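Local atomic coordinates of galactofuranose-binding protein YtfQ (Escherichia coli, PDB entry 2VK2), a protein that binds alpha- and beta-galactofuranose in the periplasm as the solute-binding component of the YtfQRT-YjfF ABC transporter. Residues 86-91 with 99-104; 103-108 with 249-254; 114-119 with 277-282. All blocks are in the same frame, centred on the assembly; numbering follows the deposited sequence.

Contact 1: residues 86-91 with 99-104; sequences VFLLDR and SLYMTT. With GZL (beta-D-galactofuranose), chain B.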
ATOM      1  N   VAL A  86      13.997  11.874  10.754  1.00  8.74           N
ATOM      2  CA  VAL A  86      12.743  11.180  10.480  1.00  8.71           C
ATOM      3  C   VAL A  86      12.765  10.606   9.070  1.00  8.54           C
ATOM      4  O   VAL A  86      13.161  11.280   8.117  1.00  8.89           O
ATOM      5  CB  VAL A  86      11.534  12.127  10.640  1.00  8.77           C
ATOM      6  CG1 VAL A  86      10.246  11.457  10.161  1.00  9.14           C
ATOM      7  CG2 VAL A  86      11.404  12.563  12.089  1.00  9.17           C
ATOM      8  N   PHE A  87      12.348   9.346   8.956  1.00  8.23           N
ATOM      9  CA  PHE A  87      12.270   8.649   7.678  1.00  8.34           C
ATOM     10  C   PHE A  87      10.834   8.192   7.474  1.00  8.09           C
ATOM     11  O   PHE A  87      10.238   7.600   8.366  1.00  8.50           O
ATOM     12  CB  PHE A  87      13.214   7.443   7.676  1.00  8.73           C
ATOM     13  CG  PHE A  87      14.653   7.801   7.930  1.00  8.99           C
ATOM     14  CD1 PHE A  87      15.565   7.850   6.886  1.00  9.84           C
ATOM     15  CD2 PHE A  87      15.092   8.100   9.212  1.00  9.78           C
ATOM     16  CE1 PHE A  87      16.892   8.192   7.116  1.00 10.21           C
ATOM     17  CE2 PHE A  87      16.414   8.442   9.446  1.00  9.97           C
ATOM     18  CZ  PHE A  87      17.313   8.489   8.399  1.00  9.96           C
ATOM     19  N   LEU A  88      10.278   8.496   6.306  1.00  7.85           N
ATOM     20  CA  LEU A  88       8.909   8.110   5.993  1.00  7.89           C
ATOM     21  C   LEU A  88       8.921   6.815   5.190  1.00  7.78           C
ATOM     22  O   LEU A  88       9.717   6.664   4.269  1.00  7.75           O
ATOM     23  CB  LEU A  88       8.199   9.219   5.214  1.00  7.94           C
ATOM     24  CG  LEU A  88       8.172  10.585   5.908  1.00  8.41           C
ATOM     25  CD1 LEU A  88       7.476  11.603   5.022  1.00  9.42           C
ATOM     26  CD2 LEU A  88       7.505  10.507   7.274  1.00  9.05           C
ATOM     27  N   LEU A  89       8.047   5.884   5.582  1.00  7.72           N
ATOM     28  CA  LEU A  89       7.935   4.557   4.900  1.00  7.93           C
ATOM     29  C   LEU A  89       6.552   4.383   4.331  1.00  7.74           C
ATOM     30  O   LEU A  89       5.576   4.562   4.990  1.00  7.59           O
ATOM     31  CB  LEU A  89       8.216   3.434   5.921  1.00  8.48           C
ATOM     32  CG  LEU A  89       9.676   3.153   6.344  1.00  9.91           C
ATOM     33  CD1 LEU A  89      10.448   4.350   6.944  1.00 10.49           C
ATOM     34  CD2 LEU A  89       9.645   1.965   7.312  1.00 11.61           C
ATOM     35  N   ASP A  90       6.586   4.017   3.047  1.00  7.62           N
ATOM     36  CA  ASP A  90       5.442   3.429   2.300  1.00  7.64           C
ATOM     37  C   ASP A  90       4.233   4.332   2.009  1.00  7.76           C
ATOM     38  O   ASP A  90       3.517   4.074   1.093  1.00  7.95           O
ATOM     39  CB  ASP A  90       5.049   2.043   2.890  1.00  7.54           C
ATOM     40  CG  ASP A  90       4.079   2.107   4.048  1.00  7.48           C
ATOM     41  OD1 ASP A  90       2.972   2.554   3.896  1.00  7.88           O
ATOM     42  OD2 ASP A  90       4.420   1.612   5.121  1.00  8.00           O
ATOM     43  N   ARG A  91       4.086   5.399   2.771  1.00  7.72           N
ATOM     44  CA  ARG A  91       3.172   6.542   2.406  1.00  7.61           C
ATOM     45  C   ARG A  91       3.931   7.859   2.550  1.00  7.77           C
ATOM     46  O   ARG A  91       4.892   7.922   3.228  1.00  7.75           O
ATOM     47  CB  ARG A  91       1.929   6.554   3.290  1.00  7.60           C
ATOM     48  CG  ARG A  91       1.127   5.203   3.211  1.00  7.51           C
ATOM     49  CD  ARG A  91      -0.201   5.310   3.898  1.00  7.55           C
ATOM     50  NE  ARG A  91      -0.860   3.948   3.839  1.00  7.38           N
ATOM     51  CZ  ARG A  91      -1.885   3.580   4.570  1.00  7.71           C
ATOM     52  NH1 ARG A  91      -2.541   4.402   5.350  1.00  7.80           N
ATOM     53  NH2 ARG A  91      -2.305   2.333   4.531  1.00  7.79           N
ATOM     54  N   SER A  99      12.336  19.794   4.357  1.00 11.94           N
ATOM     55  CA  SER A  99      13.413  19.519   5.307  1.00 11.53           C
ATOM     56  C   SER A  99      12.897  18.931   6.628  1.00 10.94           C
ATOM     57  O   SER A  99      13.692  18.605   7.509  1.00 10.95           O
ATOM     58  CB  SER A  99      14.236  20.783   5.576  1.00 11.68           C
ATOM     59  OG  SER A  99      13.568  21.673   6.453  1.00 12.50           O
ATOM     60  N   LEU A 100      11.580  18.788   6.760  1.00 10.25           N
ATOM     61  CA  LEU A 100      10.981  18.180   7.953  1.00 10.01           C
ATOM     62  C   LEU A 100      11.170  16.662   8.035  1.00  9.90           C
ATOM     63  O   LEU A 100      10.794  16.051   9.031  1.00 10.07           O
ATOM     64  CB  LEU A 100       9.489  18.519   8.043  1.00  9.93           C
ATOM     65  CG  LEU A 100       9.166  19.969   8.414  1.00 10.31           C
ATOM     66  CD1 LEU A 100       7.678  20.228   8.276  1.00 10.68           C
ATOM     67  CD2 LEU A 100       9.643  20.302   9.827  1.00 11.30           C
ATOM     68  N   TYR A 101      11.738  16.055   6.998  1.00  9.67           N
ATOM     69  CA  TYR A 101      12.060  14.629   7.028  1.00  9.79           C
ATOM     70  C   TYR A 101      13.223  14.348   6.090  1.00  9.71           C
ATOM     71  O   TYR A 101      13.518  15.149   5.205  1.00  9.59           O
ATOM     72  CB  TYR A 101      10.839  13.791   6.640  1.00 10.63           C
ATOM     73  CG  TYR A 101      10.364  14.030   5.231  1.00 11.25           C
ATOM     74  CD1 TYR A 101      10.839  13.253   4.182  1.00 11.82           C
ATOM     75  CD2 TYR A 101       9.454  15.041   4.942  1.00 11.88           C
ATOM     76  CE1 TYR A 101      10.424  13.464   2.889  1.00 12.48           C
ATOM     77  CE2 TYR A 101       9.025  15.259   3.641  1.00 12.55           C
ATOM     78  CZ  TYR A 101       9.519  14.464   2.621  1.00 12.15           C
ATOM     79  OH  TYR A 101       9.112  14.657   1.322  1.00 13.13           O
ATOM     80  N   MET A 102      13.866  13.200   6.279  1.00  9.57           N
ATOM     81  CA  MET A 102      15.066  12.849   5.524  1.00 10.04           C
ATOM     82  C   MET A 102      14.724  12.344   4.129  1.00  9.60           C
ATOM     83  O   MET A 102      15.207  12.873   3.129  1.00  9.96           O
ATOM     84  CB  MET A 102      15.857  11.774   6.270  1.00 10.42           C
ATOM     85  CG  MET A 102      16.357  12.214   7.633  1.00 12.13           C
ATOM     86  SD  MET A 102      17.731  13.368   7.523  1.00 15.96           S
ATOM     87  CE  MET A 102      19.071  12.216   7.232  1.00 16.73           C
ATOM     88  N   THR A 103      13.893  11.309   4.071  1.00  9.43           N
ATOM     89  CA  THR A 103      13.493  10.715   2.806  1.00  9.24           C
ATOM     90  C   THR A 103      12.168   9.998   2.983  1.00  8.95           C
ATOM     91  O   THR A 103      11.741   9.741   4.112  1.00  8.78           O
ATOM     92  CB  THR A 103      14.557   9.714   2.290  1.00  9.22           C
ATOM     93  OG1 THR A 103      14.266   9.348   0.936  1.00  9.21           O
ATOM     94  CG2 THR A 103      14.591   8.453   3.149  1.00  9.89           C
ATOM     95  N   THR A 104      11.518   9.710   1.859  1.00  8.85           N
ATOM     96  CA  THR A 104      10.375   8.806   1.819  1.00  8.92           C
ATOM     97  C   THR A 104      10.783   7.579   1.017  1.00  8.65           C
ATOM     98  O   THR A 104      11.194   7.703  -0.136  1.00  8.67           O
ATOM     99  CB  THR A 104       9.148   9.450   1.148  1.00  9.19           C
ATOM    100  OG1 THR A 104       8.848  10.695   1.787  1.00  9.86           O
ATOM    101  CG2 THR A 104       7.932   8.536   1.245  1.00  9.85           C
TER
HETATM  102  C6  GZL B1298       1.548   0.784   0.555  0.50  7.98           C
HETATM  103  C5  GZL B1298       0.628   1.089   1.492  0.50  7.34           C
HETATM  104  C4  GZL B1298      -0.674   0.332   1.678  0.50  6.57           C
HETATM  105  C3  GZL B1298      -0.889  -1.023   1.062  0.50  7.04           C
HETATM  106  C2  GZL B1298      -1.420  -1.850   1.951  0.50  6.32           C
HETATM  107  O6  GZL B1298       2.670   1.497   0.421  0.50  8.31           O
HETATM  108  O5  GZL B1298       0.810   2.171   2.256  0.50  5.34           O
HETATM  109  O4  GZL B1298      -0.914   0.095   3.072  0.50  6.19           O
HETATM  110  O3  GZL B1298      -0.651  -1.282  -0.220  0.50  6.48           O
HETATM  111  C1  GZL B1298      -1.500  -1.194   3.283  0.50  6.17           C
HETATM  112  O2  GZL B1298      -1.823  -3.111   1.779  0.50  4.73           O
HETATM  113  O1  GZL B1298      -2.847  -1.053   3.723  0.50  6.43           O
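Leu88 and Tyr101 meet at about a right angle, with Leu88 CD1 over the centre of the tyrosine ring, 3.8 Å from Tyr101 CG, in a CH-pi contact. The ring stands over this methyl because Tyr101 CG sits between its backbone N and carbonyl carbon (chi1 63°). Thr104 OG1 lies 3.6 Å from the same Leu88 CD1. Phe87 and Met102 run side by side, and Met102 CB rests over one ring face, offset toward the rim, 3.8 Å from Phe87 CE1; Thr103 CG2 comes in at the ring edge. Two backbone hydrogen bonds hold this packed end together: Met102 N to Val86 O at 2.7 Å, in the loop just ahead of the second strand, and Leu88 N to Thr103 O at 2.9 Å. The pairing leads into parallel neighbouring strands 86-89 and 103-106, inside the six-stranded sheet of one lobe of a periplasmic binding protein. Past Leu89 the segments part, and the strand's C-terminal end opens on the sugar pocket. Across the contact Arg91 meets little more than Thr104 CG2, which lies 3.7 Å from Arg91 O, an atom buried without a hydrogen-bond partner. Asp90 and Arg91 bind galactofuranose instead. Asp90 OD1 accepts from the sugar O5 at 2.7 Å, while the extended Arg91 chain lets NE donate to that O5 and NH2 to O4, 3.0 Å from Arg91 NH2. Asp90 OD2 forms a salt bridge with Arg17.

Contact 2: residues 103-108 with 249-254; sequences TTVTAD and PNMAGP
Val105 faces the entry to helix 252-265, Met251 and Pro254. This helix packs on one face of the parallel sheet to which strand 103-106 belongs, so this is strand-to-helix packing of the alpha/beta kind within one lobe. The valine points at the helix, and its CG1, anti to the backbone N (chi1 -177°), does most of the touching. Val105 CG1 lies 3.5 Å from Met251 O and 3.9 Å from Met251 SD. Pro254 crosses the valine at about a right angle and sets its CB 3.9 Å from Val105 CG1, so that one methyl is met by a carbonyl oxygen, a thioether and a proline ring. Met251 touches the valine with its sulfur and continues along the strand. Its chain bends at chi2 (-73°), which carries Met251 SD to 4.0 Å from Thr106 CA and brings CE close to Ala107 N. The methionine side chain also comes near those of Asp90 and Trp16, placing it beside the galactofuranose pocket. No hydrogen bond spans the two segments. Within them, Thr106 OG1 donates to Ala107 O on a lone pair in the carbonyl plane, and Gly253 N gives a capping bond to Asn250 OD1 at 2.8 Å, the donor tilted 26° from the amide carbonyl plane.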
ATOM      1  N   THR A 103      13.893  11.309   4.071  1.00  9.43           N
ATOM      2  CA  THR A 103      13.493  10.715   2.806  1.00  9.24           C
ATOM      3  C   THR A 103      12.168   9.998   2.983  1.00  8.95           C
ATOM      4  O   THR A 103      11.741   9.741   4.112  1.00  8.78           O
ATOM      5  CB  THR A 103      14.557   9.714   2.290  1.00  9.22           C
ATOM      6  OG1 THR A 103      14.266   9.348   0.936  1.00  9.21           O
ATOM      7  CG2 THR A 103      14.591   8.453   3.149  1.00  9.89           C
ATOM      8  N   THR A 104      11.518   9.710   1.859  1.00  8.85           N
ATOM      9  CA  THR A 104      10.375   8.806   1.819  1.00  8.92           C
ATOM     10  C   THR A 104      10.783   7.579   1.017  1.00  8.65           C
ATOM     11  O   THR A 104      11.194   7.703  -0.136  1.00  8.67           O
ATOM     12  CB  THR A 104       9.148   9.450   1.148  1.00  9.19           C
ATOM     13  OG1 THR A 104       8.848  10.695   1.787  1.00  9.86           O
ATOM     14  CG2 THR A 104       7.932   8.536   1.245  1.00  9.85           C
ATOM     15  N   VAL A 105      10.698   6.406   1.640  1.00  8.41           N
ATOM     16  CA  VAL A 105      10.902   5.142   0.941  1.00  8.42           C
ATOM     17  C   VAL A 105       9.534   4.634   0.520  1.00  8.35           C
ATOM     18  O   VAL A 105       8.666   4.413   1.361  1.00  8.58           O
ATOM     19  CB  VAL A 105      11.584   4.093   1.834  1.00  8.25           C
ATOM     20  CG1 VAL A 105      11.852   2.816   1.037  1.00  8.65           C
ATOM     21  CG2 VAL A 105      12.878   4.647   2.415  1.00  9.04           C
ATOM     22  N   THR A 106       9.325   4.469  -0.780  1.00  8.37           N
ATOM     23  CA  THR A 106       7.989   4.201  -1.285  1.00  8.39           C
ATOM     24  C   THR A 106       8.047   3.730  -2.726  1.00  8.28           C
ATOM     25  O   THR A 106       9.024   3.973  -3.424  1.00  8.41           O
ATOM     26  CB  THR A 106       7.114   5.485  -1.191  1.00  8.43           C
ATOM     27  OG1 THR A 106       5.784   5.218  -1.654  1.00  8.65           O
ATOM     28  CG2 THR A 106       7.721   6.620  -2.011  1.00  8.89           C
ATOM     29  N   ALA A 107       7.002   3.037  -3.160  1.00  8.08           N
ATOM     30  CA  ALA A 107       6.795   2.813  -4.581  1.00  8.11           C
ATOM     31  C   ALA A 107       6.302   4.105  -5.228  1.00  8.17           C
ATOM     32  O   ALA A 107       5.896   5.052  -4.542  1.00  7.88           O
ATOM     33  CB  ALA A 107       5.788   1.699  -4.803  1.00  8.23           C
ATOM     34  N   ASP A 108       6.367   4.142  -6.552  1.00  8.16           N
ATOM     35  CA  ASP A 108       5.658   5.142  -7.336  1.00  8.19           C
ATOM     36  C   ASP A 108       4.224   4.630  -7.422  1.00  8.04           C
ATOM     37  O   ASP A 108       3.917   3.736  -8.208  1.00  7.93           O
ATOM     38  CB  ASP A 108       6.300   5.280  -8.716  1.00  8.27           C
ATOM     39  CG  ASP A 108       5.584   6.272  -9.615  1.00  8.32           C
ATOM     40  OD1 ASP A 108       4.437   6.668  -9.311  1.00  8.65           O
ATOM     41  OD2 ASP A 108       6.180   6.646 -10.649  1.00  9.57           O
ATOM     42  N   PRO A 249       7.672  -5.578   0.589  1.00  9.50           N
ATOM     43  CA  PRO A 249       7.501  -5.283   2.008  1.00  9.58           C
ATOM     44  C   PRO A 249       8.736  -4.651   2.654  1.00  9.35           C
ATOM     45  O   PRO A 249       8.631  -4.122   3.756  1.00  9.40           O
ATOM     46  CB  PRO A 249       7.226  -6.663   2.630  1.00  9.71           C
ATOM     47  CG  PRO A 249       6.891  -7.551   1.489  1.00 10.21           C
ATOM     48  CD  PRO A 249       7.666  -7.028   0.336  1.00  9.53           C
ATOM     49  N   ASN A 250       9.885  -4.702   1.982  1.00  9.43           N
ATOM     50  CA  ASN A 250      11.123  -4.183   2.554  1.00  9.53           C
ATOM     51  C   ASN A 250      11.282  -2.679   2.339  1.00  9.45           C
ATOM     52  O   ASN A 250      12.129  -2.215   1.570  1.00  9.39           O
ATOM     53  CB  ASN A 250      12.336  -4.940   2.011  1.00  9.75           C
ATOM     54  CG  ASN A 250      13.594  -4.669   2.814  1.00 10.45           C
ATOM     55  OD1 ASN A 250      13.569  -3.931   3.803  1.00 10.66           O
ATOM     56  ND2 ASN A 250      14.704  -5.262   2.393  1.00 11.99           N
ATOM     57  N   MET A 251      10.451  -1.929   3.048  1.00  9.35           N
ATOM     58  CA  MET A 251      10.549  -0.478   3.089  1.00  9.51           C
ATOM     59  C   MET A 251      11.550  -0.038   4.149  1.00  9.51           C
ATOM     60  O   MET A 251      12.202   0.993   3.995  1.00  9.49           O
ATOM     61  CB  MET A 251       9.174   0.122   3.380  1.00  9.74           C
ATOM     62  CG  MET A 251       8.160  -0.159   2.290  1.00 10.47           C
ATOM     63  SD  MET A 251       8.490   0.808   0.812  1.00 12.08           S
ATOM     64  CE  MET A 251       7.314   0.090  -0.336  1.00 10.61           C
ATOM     65  N   ALA A 252      11.683  -0.827   5.212  1.00  9.59           N
ATOM     66  CA  ALA A 252      12.577  -0.479   6.317  1.00  9.81           C
ATOM     67  C   ALA A 252      14.054  -0.595   5.941  1.00  9.92           C
ATOM     68  O   ALA A 252      14.874   0.205   6.398  1.00 10.05           O
ATOM     69  CB  ALA A 252      12.270  -1.333   7.539  1.00 10.09           C
ATOM     70  N   GLY A 253      14.395  -1.582   5.115  1.00 10.15           N
ATOM     71  CA  GLY A 253      15.781  -1.799   4.699  1.00 10.23           C
ATOM     72  C   GLY A 253      16.457  -0.558   4.143  1.00 10.34           C
ATOM     73  O   GLY A 253      17.485  -0.119   4.666  1.00 10.53           O
ATOM     74  N   PRO A 254      15.904   0.013   3.059  1.00 10.39           N
ATOM     75  CA  PRO A 254      16.454   1.261   2.521  1.00 10.45           C
ATOM     76  C   PRO A 254      16.486   2.425   3.523  1.00 10.31           C
ATOM     77  O   PRO A 254      17.385   3.263   3.455  1.00 10.47           O
ATOM     78  CB  PRO A 254      15.529   1.571   1.338  1.00 10.71           C
ATOM     79  CG  PRO A 254      14.961   0.253   0.949  1.00 10.88           C
ATOM     80  CD  PRO A 254      14.792  -0.491   2.234  1.00 10.50           C
TER

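Contact 3: residues 114-119 with 277-282; sequences KLIGDW and STLYLP
Leu279 projects from strand 278-280 into the hollow between Ile116 and Trp119, one turn apart on helix 109-124. Its two methyls divide the work: Leu279 CD1 meets Ile116 CD1 at 3.9 Å, and Leu279 CD2 lies 4.0 Å from Trp119 CB. With CG anti to the backbone N (chi1 180°), Leu279 reaches out to the helix and crosses Ile116 at about a right angle. On one flank of this leucine, Leu115 extends its own CD1 toward the strand and touches Ser277 CB at 4.0 Å. On the other, Leu281 CD2 fits obliquely against the pyrrole part of the indole, 3.6 Å from Trp119 NE1. The helix and strand segments run 44° apart, with axes 9.1 Å from each other at closest approach. Strand 278-280 is the antiparallel edge strand of the second lobe's mixed sheet, and helix 109-124 packs on that sheet; Leu115 and Trp119 continue onto neighbouring strand 243-246. On the helix, Lys114 NZ and Asp118 OD2 form a salt bridge of 2.8 Å through the syn lone pair of the carboxylate. With no hydrogen bond between the segments, the fit of carbon surfaces carries this contact, and the paired charges stay within the helix.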
ATOM      1  N   LYS A 114      -1.383   2.990 -12.745  1.00  8.36           N
ATOM      2  CA  LYS A 114      -1.226   2.995 -14.197  1.00  9.46           C
ATOM      3  C   LYS A 114      -0.995   1.594 -14.756  1.00  9.00           C
ATOM      4  O   LYS A 114      -1.529   1.250 -15.806  1.00  9.00           O
ATOM      5  CB  LYS A 114      -0.057   3.898 -14.586  1.00  9.60           C
ATOM      6  CG  LYS A 114       0.205   4.015 -16.072  1.00 11.57           C
ATOM      7  CD  LYS A 114       1.400   4.913 -16.321  1.00 12.19           C
ATOM      8  CE  LYS A 114       1.626   5.162 -17.796  1.00 14.75           C
ATOM      9  NZ  LYS A 114       1.935   3.910 -18.531  1.00 15.85           N
ATOM     10  N   LEU A 115      -0.186   0.798 -14.065  1.00  8.63           N
ATOM     11  CA  LEU A 115       0.089  -0.566 -14.518  1.00  8.57           C
ATOM     12  C   LEU A 115      -1.192  -1.397 -14.600  1.00  8.44           C
ATOM     13  O   LEU A 115      -1.394  -2.139 -15.562  1.00  8.52           O
ATOM     14  CB  LEU A 115       1.110  -1.247 -13.605  1.00  8.72           C
ATOM     15  CG  LEU A 115       2.545  -0.726 -13.715  1.00  9.07           C
ATOM     16  CD1 LEU A 115       3.407  -1.319 -12.612  1.00  9.61           C
ATOM     17  CD2 LEU A 115       3.140  -1.025 -15.088  1.00 10.04           C
ATOM     18  N   ILE A 116      -2.060  -1.265 -13.600  1.00  8.16           N
ATOM     19  CA  ILE A 116      -3.343  -1.974 -13.610  1.00  8.25           C
ATOM     20  C   ILE A 116      -4.275  -1.415 -14.689  1.00  8.37           C
ATOM     21  O   ILE A 116      -4.931  -2.179 -15.402  1.00  8.50           O
ATOM     22  CB  ILE A 116      -4.040  -1.918 -12.228  1.00  8.08           C
ATOM     23  CG1 ILE A 116      -3.229  -2.686 -11.174  1.00  8.06           C
ATOM     24  CG2 ILE A 116      -5.463  -2.471 -12.314  1.00  8.39           C
ATOM     25  CD1 ILE A 116      -3.113  -4.189 -11.439  1.00  8.47           C
ATOM     26  N   GLY A 117      -4.325  -0.091 -14.817  1.00  8.33           N
ATOM     27  CA  GLY A 117      -5.149   0.550 -15.837  1.00  8.40           C
ATOM     28  C   GLY A 117      -4.745   0.173 -17.251  1.00  8.62           C
ATOM     29  O   GLY A 117      -5.598  -0.159 -18.079  1.00  8.66           O
ATOM     30  N   ASP A 118      -3.443   0.213 -17.527  1.00  8.95           N
ATOM     31  CA  ASP A 118      -2.910  -0.172 -18.837  1.00  9.46           C
ATOM     32  C   ASP A 118      -3.252  -1.632 -19.143  1.00  9.38           C
ATOM     33  O   ASP A 118      -3.648  -1.968 -20.264  1.00  9.53           O
ATOM     34  CB  ASP A 118      -1.386   0.003 -18.893  1.00  9.93           C
ATOM     35  CG  ASP A 118      -0.947   1.459 -18.924  1.00 11.38           C
ATOM     36  OD1 ASP A 118      -1.791   2.357 -19.125  1.00 12.33           O
ATOM     37  OD2 ASP A 118       0.268   1.697 -18.752  1.00 13.39           O
ATOM     38  N   TRP A 119      -3.097  -2.493 -18.143  1.00  9.16           N
ATOM     39  CA  TRP A 119      -3.444  -3.901 -18.292  1.00  9.29           C
ATOM     40  C   TRP A 119      -4.919  -4.052 -18.669  1.00  8.98           C
ATOM     41  O   TRP A 119      -5.255  -4.801 -19.590  1.00  9.01           O
ATOM     42  CB  TRP A 119      -3.135  -4.691 -17.013  1.00  9.66           C
ATOM     43  CG  TRP A 119      -3.795  -6.027 -17.033  1.00  9.99           C
ATOM     44  CD1 TRP A 119      -3.354  -7.148 -17.666  1.00 10.49           C
ATOM     45  CD2 TRP A 119      -5.052  -6.365 -16.439  1.00  9.97           C
ATOM     46  NE1 TRP A 119      -4.252  -8.171 -17.492  1.00 10.35           N
ATOM     47  CE2 TRP A 119      -5.303  -7.719 -16.741  1.00  9.99           C
ATOM     48  CE3 TRP A 119      -5.987  -5.660 -15.675  1.00 10.24           C
ATOM     49  CZ2 TRP A 119      -6.451  -8.379 -16.304  1.00 10.44           C
ATOM     50  CZ3 TRP A 119      -7.124  -6.316 -15.239  1.00 10.45           C
ATOM     51  CH2 TRP A 119      -7.346  -7.664 -15.555  1.00 10.45           C
ATOM     52  N   SER A 277       8.235  -1.432  -9.052  1.00 12.37           N
ATOM     53  CA  SER A 277       6.885  -1.966  -9.266  1.00 12.19           C
ATOM     54  C   SER A 277       6.848  -2.862 -10.498  1.00 12.29           C
ATOM     55  O   SER A 277       7.349  -2.484 -11.555  1.00 12.65           O
ATOM     56  CB  SER A 277       5.886  -0.826  -9.464  1.00 11.95           C
ATOM     57  OG  SER A 277       5.852   0.030  -8.338  1.00 11.08           O
ATOM     58  N   THR A 278       6.235  -4.038 -10.361  1.00 12.15           N
ATOM     59  CA  THR A 278       6.124  -4.997 -11.459  1.00 12.24           C
ATOM     60  C   THR A 278       4.726  -5.605 -11.496  1.00 11.63           C
ATOM     61  O   THR A 278       4.219  -6.055 -10.471  1.00 11.30           O
ATOM     62  CB  THR A 278       7.146  -6.139 -11.307  1.00 12.62           C
ATOM     63  OG1 THR A 278       8.455  -5.590 -11.109  1.00 14.19           O
ATOM     64  CG2 THR A 278       7.146  -7.035 -12.543  1.00 13.21           C
ATOM     65  N   LEU A 279       4.118  -5.612 -12.681  1.00 11.12           N
ATOM     66  CA  LEU A 279       2.826  -6.264 -12.893  1.00 10.96           C
ATOM     67  C   LEU A 279       3.005  -7.775 -12.993  1.00 10.89           C
ATOM     68  O   LEU A 279       3.866  -8.254 -13.736  1.00 10.87           O
ATOM     69  CB  LEU A 279       2.175  -5.749 -14.176  1.00 10.87           C
ATOM     70  CG  LEU A 279       0.812  -6.343 -14.539  1.00 11.25           C
ATOM     71  CD1 LEU A 279      -0.255  -5.859 -13.574  1.00 11.85           C
ATOM     72  CD2 LEU A 279       0.452  -5.984 -15.965  1.00 11.46           C
ATOM     73  N   TYR A 280       2.185  -8.513 -12.254  1.00 10.73           N
ATOM     74  CA  TYR A 280       2.172  -9.969 -12.318  1.00 10.99           C
ATOM     75  C   TYR A 280       0.781 -10.481 -12.660  1.00 10.76           C
ATOM     76  O   TYR A 280      -0.226  -9.987 -12.147  1.00 10.04           O
ATOM     77  CB  TYR A 280       2.663 -10.561 -10.998  1.00 11.90           C
ATOM     78  CG  TYR A 280       4.152 -10.398 -10.808  1.00 12.78           C
ATOM     79  CD1 TYR A 280       5.055 -11.111 -11.592  1.00 13.59           C
ATOM     80  CD2 TYR A 280       4.663  -9.524  -9.854  1.00 13.38           C
ATOM     81  CE1 TYR A 280       6.422 -10.961 -11.430  1.00 14.00           C
ATOM     82  CE2 TYR A 280       6.033  -9.369  -9.684  1.00 13.91           C
ATOM     83  CZ  TYR A 280       6.905 -10.091 -10.475  1.00 13.81           C
ATOM     84  OH  TYR A 280       8.264  -9.944 -10.312  1.00 14.61           O
ATOM     85  N   LEU A 281       0.752 -11.475 -13.542  1.00 10.77           N
ATOM     86  CA  LEU A 281      -0.476 -12.099 -14.021  1.00 10.98           C
ATOM     87  C   LEU A 281      -0.426 -13.591 -13.667  1.00 10.91           C
ATOM     88  O   LEU A 281       0.606 -14.069 -13.205  1.00 10.66           O
ATOM     89  CB  LEU A 281      -0.600 -11.887 -15.535  1.00 10.99           C
ATOM     90  CG  LEU A 281      -0.508 -10.428 -16.002  1.00 11.45           C
ATOM     91  CD1 LEU A 281      -0.545 -10.344 -17.520  1.00 12.28           C
ATOM     92  CD2 LEU A 281      -1.617  -9.575 -15.394  1.00 11.97           C
ATOM     93  N   PRO A 282      -1.541 -14.324 -13.853  1.00 11.38           N
ATOM     94  CA  PRO A 282      -1.592 -15.728 -13.422  1.00 11.91           C
ATOM     95  C   PRO A 282      -0.498 -16.649 -13.972  1.00 13.07           C
ATOM     96  O   PRO A 282      -0.158 -17.631 -13.315  1.00 12.90           O
ATOM     97  CB  PRO A 282      -2.974 -16.183 -13.902  1.00 11.97           C
ATOM     98  CG  PRO A 282      -3.783 -14.929 -13.887  1.00 11.49           C
ATOM     99  CD  PRO A 282      -2.837 -13.892 -14.405  1.00 11.36           C
TER

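Overall arrangement
Contacts 1 and 2 adjoin in the first lobe, with centres 9 Å apart, and share strand 103-106. Asp90 N and Val105 O, 2.7 Å apart, probably form a hydrogen bond between them. Contact 3 belongs to the other lobe, its centre about 20 Å from that of contact 2 and 27 Å from that of contact 1. Contact 1 closes before contact 3 opens, whereas contacts 2 and 3 alternate along the chain. The chain crosses between lobes three times, after strand 103-106, between 246 and 252, and between strands 272-274 and 278-280, the three-segment hinge of this family. Ala107 CB and Ser277 OG pack together there, and galactofuranose lies in the cleft between the lobes.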